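Local coordinates for protein 2-keto acid:ferredoxin oxidoreductase subunit alpha (Pyrococcus furiosus, PDB 4WBX) that probably catalyses, as part of a heterotetramer, the ferredoxin-dependent oxidative decarboxylation of 2-oxoglutarate to succinyl-CoA, at residues Q24-I29 and S50-A55. Residues are numbered along the deposited sequence; the frame is centred on the assembly and turned at random.
Sequences QGDEAI and SEIFEA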
# COMPACT_ATOMS: atom_id res chain seq x y z
N GLN A 24 19.07 -5.02 -26.55
CA GLN A 24 19.25 -4.28 -25.30
C GLN A 24 19.19 -5.20 -24.06
O GLN A 24 18.89 -6.39 -24.15
CB GLN A 24 18.19 -3.19 -25.19
CG GLN A 24 18.31 -2.11 -26.22
CD GLN A 24 17.24 -1.07 -26.04
OE1 GLN A 24 16.05 -1.37 -26.03
NE2 GLN A 24 17.66 0.18 -25.88
N GLY A 25 19.48 -4.63 -22.89
CA GLY A 25 19.43 -5.40 -21.66
C GLY A 25 18.03 -5.91 -21.35
O GLY A 25 17.81 -7.11 -21.15
N ASP A 26 17.08 -4.98 -21.32
CA ASP A 26 15.68 -5.28 -21.01
C ASP A 26 15.12 -6.36 -21.92
O ASP A 26 14.33 -7.21 -21.49
CB ASP A 26 14.83 -4.01 -21.11
CG ASP A 26 15.27 -2.94 -20.11
OD1 ASP A 26 15.98 -3.28 -19.14
OD2 ASP A 26 14.91 -1.76 -20.28
N GLU A 27 15.55 -6.35 -23.18
CA GLU A 27 15.12 -7.33 -24.17
C GLU A 27 15.81 -8.69 -23.95
O GLU A 27 15.19 -9.76 -24.08
CB GLU A 27 15.41 -6.78 -25.56
CG GLU A 27 15.43 -7.81 -26.66
CD GLU A 27 14.10 -7.97 -27.31
OE1 GLU A 27 13.26 -7.05 -27.16
OE2 GLU A 27 13.89 -9.02 -27.95
N ALA A 28 17.10 -8.66 -23.63
CA ALA A 28 17.81 -9.89 -23.32
C ALA A 28 17.17 -10.58 -22.11
O ALA A 28 16.91 -11.80 -22.11
CB ALA A 28 19.28 -9.60 -23.07
N ILE A 29 16.91 -9.79 -21.07
CA ILE A 29 16.24 -10.29 -19.90
C ILE A 29 14.89 -10.90 -20.28
O ILE A 29 14.58 -12.04 -19.90
CB ILE A 29 16.01 -9.19 -18.86
CG1 ILE A 29 17.35 -8.63 -18.36
CG2 ILE A 29 15.17 -9.72 -17.70
CD1 ILE A 29 17.23 -7.31 -17.64
N SER A 50 10.35 -0.34 -17.95
CA SER A 50 9.24 -0.30 -18.90
C SER A 50 9.54 -0.96 -20.25
O SER A 50 8.61 -1.29 -20.99
CB SER A 50 8.79 1.15 -19.12
OG SER A 50 9.87 2.00 -19.47
N GLU A 51 10.82 -1.15 -20.58
CA GLU A 51 11.19 -1.88 -21.79
C GLU A 51 11.09 -3.40 -21.58
O GLU A 51 10.74 -4.12 -22.52
CB GLU A 51 12.59 -1.50 -22.26
CG GLU A 51 12.76 -0.05 -22.75
CD GLU A 51 12.93 0.95 -21.61
OE1 GLU A 51 12.83 0.53 -20.43
OE2 GLU A 51 13.17 2.14 -21.89
N ILE A 52 11.40 -3.86 -20.36
CA ILE A 52 11.19 -5.26 -19.97
C ILE A 52 9.72 -5.59 -20.11
O ILE A 52 9.34 -6.64 -20.63
CB ILE A 52 11.63 -5.55 -18.49
CG1 ILE A 52 13.11 -5.24 -18.28
CG2 ILE A 52 11.34 -7.02 -18.09
CD1 ILE A 52 13.68 -5.79 -17.00
N PHE A 53 8.90 -4.66 -19.64
CA PHE A 53 7.46 -4.74 -19.79
C PHE A 53 7.03 -4.85 -21.26
O PHE A 53 6.31 -5.78 -21.64
CB PHE A 53 6.80 -3.52 -19.15
CG PHE A 53 5.33 -3.68 -18.98
CD1 PHE A 53 4.80 -3.94 -17.74
CD2 PHE A 53 4.47 -3.59 -20.07
CE1 PHE A 53 3.44 -4.11 -17.58
CE2 PHE A 53 3.11 -3.75 -19.93
CZ PHE A 53 2.59 -4.01 -18.68
N GLU A 54 7.45 -3.88 -22.07
CA GLU A 54 7.02 -3.84 -23.45
C GLU A 54 7.38 -5.15 -24.15
O GLU A 54 6.55 -5.76 -24.82
CB GLU A 54 7.64 -2.65 -24.17
CG GLU A 54 7.12 -1.32 -23.67
CD GLU A 54 8.02 -0.14 -24.05
OE1 GLU A 54 9.04 -0.35 -24.77
OE2 GLU A 54 7.71 0.99 -23.61
N ALA A 55 8.61 -5.60 -23.93
CA ALA A 55 9.06 -6.85 -24.53
C ALA A 55 8.19 -8.02 -24.07
O ALA A 55 7.74 -8.82 -24.89
CB ALA A 55 10.51 -7.09 -24.19
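One face of the Asp-26 carboxylate is covered by Ile-52, whose CG1 lies 3.6 Å from CG of Asp-26. Glu-51 comes up at the OD2 end of the carboxylate: its CB comes within 3.1 Å of Asp-26 OD2, a tight approach. The same OD2 is 3.1 Å from Glu-51 OE1, with the two carboxylates turned 40° apart. A turn about the CB-CG bond of Glu-51 (chi2 81°) folds the chain so that OE1 comes beside OD2. Two acceptors this close should repel; the amino-terminal turns of both helices would probably temper the negative charge. On one side CD1 of Ile-29 meets CD1 of Ile-52 at 3.9 Å. On another, Glu-27 OE1 approaches the Ala-55 methyl, and its OE2 makes a salt bridge to Arg-31 and a hydrogen bond with Tyr-59. Replacing Asp-26 with an alanine would probably uncover the flank of Ile-52 and open a gap beside CB of Glu-51, leaving its carboxylate freer to turn. The short helical segments cross at -45° with their axes 8.1 Å apart, an apolar and acidic packing between helices 25-36 and 50-59 of the thiamine-diphosphate-binding-type fold. Helix 160-176 packs against Ile-29, and Tyr-41 of the parallel strand 40-43 touches Ile-52, tying the pair to the central sheet.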